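Long-range contacts in oxaloacetate acetyl hydrolase (Cryphonectria parasitica, PDB 3LYE), which is an enzyme of the TIM-barrel clan, built round a core of parallel strands with helices packed outside it, and carries bound calcium ions in this model: residues M104-V109 / V153-R158; K137-R142 / I181-A186. All coordinates share one frame; numbering follows the deposited sequence.

Overall arrangement
From the N terminus the chain reaches helix 102-114 after strand 91-94, then runs through strand 119-122 and a long loop into helix 142-158, strand 164-169 and helix 177-189. Interaction 1 closes the first span by laying 153-158 against 104-109, two helices that follow adjacent strands of the barrel. Interaction 2 begins inside that span, on the loop at 137-142, and closes beyond it at 181-186, so the two contacts cross along the chain without touching; the nearest atoms of interaction 1 and interaction 2 are about 8 Å apart. Helix 142-158 connects them: interaction 2 fastens its start to helix 177-189, interaction 1 its end to helix 102-114.

Interaction 1 (M104-V109 / V153-R158)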
loop_
_atom_site.group_PDB
_atom_site.type_symbol
_atom_site.label_atom_id
_atom_site.label_comp_id
_atom_site.label_asym_id
_atom_site.label_seq_id
_atom_site.Cartn_x
_atom_site.Cartn_y
_atom_site.Cartn_z
ATOM N N MET A 104 7.370 16.926 -5.981
ATOM C CA MET A 104 6.922 16.097 -4.861
ATOM C C MET A 104 6.173 16.902 -3.806
ATOM O O MET A 104 5.228 16.402 -3.214
ATOM C CB MET A 104 8.085 15.318 -4.270
ATOM C CG MET A 104 8.460 14.080 -5.061
ATOM S SD MET A 104 7.135 12.879 -5.258
ATOM C CE MET A 104 6.704 12.574 -3.558
ATOM N N VAL A 105 6.584 18.147 -3.573
ATOM C CA VAL A 105 5.878 18.993 -2.621
ATOM C C VAL A 105 4.436 19.135 -3.102
ATOM O O VAL A 105 3.485 19.015 -2.359
ATOM C CB VAL A 105 6.537 20.348 -2.473
ATOM C CG1 VAL A 105 5.679 21.258 -1.626
ATOM C CG2 VAL A 105 7.946 20.210 -1.898
ATOM N N ALA A 106 4.294 19.477 -4.383
ATOM C CA ALA A 106 2.982 19.631 -4.990
ATOM C C ALA A 106 2.173 18.342 -4.925
ATOM O O ALA A 106 0.994 18.360 -4.581
ATOM C CB ALA A 106 3.126 20.084 -6.433
ATOM N N ARG A 107 2.803 17.219 -5.248
ATOM C CA ARG A 107 2.123 15.924 -5.196
ATOM C C ARG A 107 1.610 15.651 -3.784
ATOM O O ARG A 107 0.516 15.194 -3.608
ATOM C CB ARG A 107 3.095 14.832 -5.632
ATOM C CG ARG A 107 2.444 13.462 -5.684
ATOM C CD ARG A 107 3.401 12.476 -6.341
ATOM N NE ARG A 107 2.875 11.111 -6.376
ATOM C CZ ARG A 107 1.985 10.683 -7.269
ATOM N NH1 ARG A 107 1.550 11.482 -8.224
ATOM N NH2 ARG A 107 1.518 9.442 -7.187
ATOM N N THR A 108 2.433 15.951 -2.788
ATOM C CA THR A 108 2.071 15.737 -1.400
ATOM C C THR A 108 0.851 16.575 -1.025
ATOM O O THR A 108 -0.102 16.072 -0.444
ATOM C CB THR A 108 3.269 16.064 -0.478
ATOM O OG1 THR A 108 4.366 15.171 -0.759
ATOM C CG2 THR A 108 2.877 15.913 0.980
ATOM N N VAL A 109 0.881 17.870 -1.356
ATOM C CA VAL A 109 -0.232 18.721 -1.031
ATOM C C VAL A 109 -1.490 18.228 -1.750
ATOM O O VAL A 109 -2.553 18.187 -1.147
ATOM C CB VAL A 109 0.100 20.218 -1.341
ATOM C CG1 VAL A 109 -1.163 21.076 -1.157
ATOM C CG2 VAL A 109 1.221 20.692 -0.433
ATOM N N VAL A 153 1.635 26.276 -2.036
ATOM C CA VAL A 153 0.599 27.269 -2.168
ATOM C C VAL A 153 -0.018 27.211 -3.560
ATOM O O VAL A 153 -1.240 27.267 -3.709
ATOM C CB VAL A 153 1.142 28.665 -1.851
ATOM C CG1 VAL A 153 0.131 29.747 -2.223
ATOM C CG2 VAL A 153 1.470 28.773 -0.404
ATOM N N ALA A 154 0.805 27.116 -4.593
ATOM C CA ALA A 154 0.249 27.054 -5.940
ATOM C C ALA A 154 -0.684 25.866 -6.083
ATOM O O ALA A 154 -1.692 25.955 -6.806
ATOM C CB ALA A 154 1.345 26.993 -6.989
ATOM N N THR A 155 -0.321 24.741 -5.467
ATOM C CA THR A 155 -1.162 23.561 -5.549
ATOM C C THR A 155 -2.511 23.750 -4.875
ATOM O O THR A 155 -3.553 23.421 -5.462
ATOM C CB THR A 155 -0.468 22.350 -4.926
ATOM O OG1 THR A 155 0.747 22.087 -5.616
ATOM C CG2 THR A 155 -1.332 21.083 -5.007
ATOM N N LYS A 156 -2.500 24.275 -3.662
ATOM C CA LYS A 156 -3.759 24.480 -2.956
ATOM C C LYS A 156 -4.648 25.442 -3.734
ATOM O O LYS A 156 -5.860 25.255 -3.789
ATOM C CB LYS A 156 -3.553 24.845 -1.493
ATOM C CG LYS A 156 -3.187 26.223 -1.156
ATOM C CD LYS A 156 -2.560 26.378 0.241
ATOM C CE LYS A 156 -2.331 27.834 0.681
ATOM N NZ LYS A 156 -3.545 28.567 1.245
ATOM N N ARG A 157 -4.055 26.452 -4.371
ATOM C CA ARG A 157 -4.825 27.399 -5.166
ATOM C C ARG A 157 -5.387 26.748 -6.438
ATOM O O ARG A 157 -6.575 26.944 -6.778
ATOM C CB ARG A 157 -3.945 28.579 -5.536
ATOM C CG ARG A 157 -3.730 29.495 -4.368
ATOM C CD ARG A 157 -2.785 30.674 -4.685
ATOM N NE ARG A 157 -3.088 31.347 -5.970
ATOM C CZ ARG A 157 -4.049 32.244 -6.167
ATOM N NH1 ARG A 157 -4.237 32.745 -7.380
ATOM N NH2 ARG A 157 -4.822 32.647 -5.168
ATOM N N ARG A 158 -4.577 25.958 -7.142
ATOM C CA ARG A 158 -5.011 25.285 -8.377
ATOM C C ARG A 158 -6.180 24.351 -8.090
ATOM O O ARG A 158 -7.111 24.215 -8.899
ATOM C CB ARG A 158 -3.803 24.530 -8.924
ATOM C CG ARG A 158 -3.941 23.711 -10.137
ATOM C CD ARG A 158 -2.501 23.448 -10.715
ATOM N NE ARG A 158 -1.679 22.603 -9.829
ATOM C CZ ARG A 158 -0.523 22.900 -9.200
ATOM N NH1 ARG A 158 0.112 24.068 -9.266
ATOM N NH2 ARG A 158 0.038 21.947 -8.468
#
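Thr155 packs its two branches against Ala106 and Val109, and these three residues account for most of the surface buried between 104-109 and 153-158. The local axes approach to 8.8 Å and cross at -41°, and the backbones come nearest at the pair Ala106 and Thr155, whose CA atoms are 5.7 Å apart. A methyl group is all that Ala106 places in the interface, and this permits the close approach: its CB lies 3.2 Å from Thr155 OG1, a tight van der Waals contact. The hydroxyl is directed back along its own helix, where it is hydrogen-bonded to the carbonyl oxygen of Ala151. With CG2 anti to the backbone N, the methyl branch of Thr155 comes to rest 3.6 Å from Ala106 O and 3.9 Å from Val109 CG1. Val109 and Thr155 run past each other in opposite directions, so they meet flank to flank through their methyl branches; Val109 also packs on Ala152, one turn earlier on the facing helix. At the rim, Arg158 bends back over its own helix at chi3 (67°). Thr155 CA sits under one face of the guanidinium, near its rim, while Ala106 CB meets the edge, 4.1 Å from Arg158 NH2. Val294 of the third subunit packs on both Ala106 and Arg158, so this border of the helix pair is also part of the tetramer. Lys156 adds a little aliphatic contact, its CB 4.5 Å from Val109 CG1, before its amine turns away to a salt bridge with Asp193. No hydrogen bond passes between the two segments. The helices are therefore joined by close fit of small and beta-branched side chains, with the hydroxyl of Thr155 satisfied within its own helix, the guanidinium of Arg158 at the rim and the amine of Lys156 turned away to Asp193.

Interaction 2 (K137-R142 / I181-A186); sequences KKVVSR and IERLRA
Arg183 runs extended from CG to NE and reaches from helix 177-189 to the loop at Val140, whereas Arg142 bends at chi3 (-57°) to bring its guanidinium over to Glu182. Arg183 grips Val140 O end-on, NH2 at 2.9 Å and NH1 at 3.0 Å, with the oxygen in the guanidinium plane. Val139 CG2 lies over one face of this group and Arg142 CA over the other, 3.9 Å above the plane and towards the rim. Salt bridges from Arg183 to Glu179 and Asp124 help fix its rotation and probably balance its charge beside the second arginine. Arg142 NH2 meets the anti lone pair of Glu182 OE1 at 2.7 Å; the two planes are nearly perpendicular (89°), and Glu182 CB lies 3.5 Å above one face of the Arg142 guanidinium. Glu179 is a second partner for Arg142 NH2, so this one acidic side chain serves both arginines. Ser141 is the N-cap of helix 142-158, its hydroxyl bonded to Glu144 N. The contact thus pins the end of a beta-alpha loop, where it enters one barrel helix, to the next helix round, as befits neighbouring beta-alpha units of a TIM barrel.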
loop_
_atom_site.group_PDB
_atom_site.type_symbol
_atom_site.label_atom_id
_atom_site.label_comp_id
_atom_site.label_asym_id
_atom_site.label_seq_id
_atom_site.Cartn_x
_atom_site.Cartn_y
_atom_site.Cartn_z
ATOM N N LYS A 137 20.747 20.501 13.755
ATOM C CA LYS A 137 19.617 20.609 12.829
ATOM C C LYS A 137 19.915 21.613 11.716
ATOM O O LYS A 137 19.969 22.822 11.935
ATOM C CB LYS A 137 18.352 20.966 13.577
ATOM C CG LYS A 137 17.120 20.652 12.780
ATOM C CD LYS A 137 15.925 20.399 13.672
ATOM C CE LYS A 137 15.568 21.628 14.484
ATOM N NZ LYS A 137 14.223 21.517 15.116
ATOM N N LYS A 138 20.042 21.078 10.506
ATOM C CA LYS A 138 20.369 21.850 9.314
ATOM C C LYS A 138 19.207 22.268 8.466
ATOM O O LYS A 138 18.299 21.488 8.240
ATOM C CB LYS A 138 21.237 20.976 8.421
ATOM C CG LYS A 138 22.382 21.694 7.759
ATOM C CD LYS A 138 23.449 22.040 8.779
ATOM C CE LYS A 138 24.794 22.305 8.122
ATOM N NZ LYS A 138 24.764 23.440 7.144
ATOM N N VAL A 139 19.264 23.497 7.961
ATOM C CA VAL A 139 18.186 23.989 7.110
ATOM C C VAL A 139 18.725 24.410 5.753
ATOM O O VAL A 139 19.910 24.711 5.595
ATOM C CB VAL A 139 17.440 25.179 7.725
ATOM C CG1 VAL A 139 16.722 24.765 8.979
ATOM C CG2 VAL A 139 18.365 26.365 7.955
ATOM N N VAL A 140 17.825 24.442 4.774
ATOM C CA VAL A 140 18.190 24.831 3.425
ATOM C C VAL A 140 18.196 26.351 3.381
ATOM O O VAL A 140 17.845 27.017 4.352
ATOM C CB VAL A 140 17.197 24.283 2.366
ATOM C CG1 VAL A 140 17.206 22.753 2.346
ATOM C CG2 VAL A 140 15.781 24.821 2.604
ATOM N N SER A 141 18.649 26.908 2.267
ATOM C CA SER A 141 18.672 28.346 2.135
ATOM C C SER A 141 17.246 28.917 2.136
ATOM O O SER A 141 16.271 28.213 1.881
ATOM C CB SER A 141 19.363 28.726 0.836
ATOM O OG SER A 141 18.563 28.381 -0.262
ATOM N N ARG A 142 17.127 30.212 2.380
ATOM C CA ARG A 142 15.832 30.842 2.406
ATOM C C ARG A 142 15.140 30.648 1.052
ATOM O O ARG A 142 13.956 30.279 0.972
ATOM C CB ARG A 142 15.966 32.318 2.742
ATOM C CG ARG A 142 14.628 32.930 3.009
ATOM C CD ARG A 142 14.699 34.390 3.379
ATOM N NE ARG A 142 15.535 34.691 4.533
ATOM C CZ ARG A 142 15.871 35.933 4.867
ATOM N NH1 ARG A 142 15.434 36.942 4.131
ATOM N NH2 ARG A 142 16.643 36.175 5.912
ATOM N N ILE A 181 12.218 34.653 11.986
ATOM C CA ILE A 181 11.193 35.654 11.742
ATOM C C ILE A 181 11.189 36.085 10.272
ATOM O O ILE A 181 10.125 36.196 9.646
ATOM C CB ILE A 181 11.393 36.885 12.668
ATOM C CG1 ILE A 181 11.243 36.485 14.148
ATOM C CG2 ILE A 181 10.388 37.959 12.361
ATOM C CD1 ILE A 181 9.959 35.696 14.473
ATOM N N GLU A 182 12.365 36.296 9.693
ATOM C CA GLU A 182 12.425 36.711 8.292
ATOM C C GLU A 182 11.924 35.579 7.382
ATOM O O GLU A 182 11.273 35.831 6.362
ATOM C CB GLU A 182 13.836 37.183 7.938
ATOM C CG GLU A 182 14.294 38.383 8.799
ATOM C CD GLU A 182 15.616 38.977 8.360
ATOM O OE1 GLU A 182 16.249 38.399 7.455
ATOM O OE2 GLU A 182 16.022 40.022 8.921
ATOM N N ARG A 183 12.215 34.336 7.734
ATOM C CA ARG A 183 11.754 33.204 6.921
ATOM C C ARG A 183 10.244 33.065 6.967
ATOM O O ARG A 183 9.612 32.759 5.972
ATOM C CB ARG A 183 12.365 31.896 7.393
ATOM C CG ARG A 183 13.765 31.743 6.959
ATOM C CD ARG A 183 14.441 30.460 7.440
ATOM N NE ARG A 183 15.780 30.440 6.892
ATOM C CZ ARG A 183 16.339 29.455 6.202
ATOM N NH1 ARG A 183 15.727 28.299 6.027
ATOM N NH2 ARG A 183 17.556 29.616 5.708
ATOM N N LEU A 184 9.678 33.295 8.137
ATOM C CA LEU A 184 8.247 33.201 8.325
ATOM C C LEU A 184 7.566 34.340 7.570
ATOM O O LEU A 184 6.553 34.130 6.917
ATOM C CB LEU A 184 7.887 33.187 9.797
ATOM C CG LEU A 184 8.268 31.891 10.524
ATOM C CD1 LEU A 184 7.966 32.087 12.025
ATOM C CD2 LEU A 184 7.555 30.680 9.979
ATOM N N ARG A 185 8.122 35.543 7.649
ATOM C CA ARG A 185 7.527 36.658 6.923
ATOM C C ARG A 185 7.562 36.362 5.420
ATOM O O ARG A 185 6.596 36.637 4.684
ATOM C CB ARG A 185 8.275 37.954 7.194
ATOM C CG ARG A 185 7.964 38.542 8.502
ATOM C CD ARG A 185 8.560 39.923 8.619
ATOM N NE ARG A 185 8.236 40.475 9.927
ATOM C CZ ARG A 185 9.112 40.971 10.790
ATOM N NH1 ARG A 185 8.671 41.436 11.953
ATOM N NH2 ARG A 185 10.412 41.026 10.488
ATOM N N ALA A 186 8.669 35.814 4.938
ATOM C CA ALA A 186 8.790 35.501 3.521
ATOM C C ALA A 186 7.766 34.428 3.141
ATOM O O ALA A 186 7.139 34.504 2.088
ATOM C CB ALA A 186 10.191 35.074 3.169
#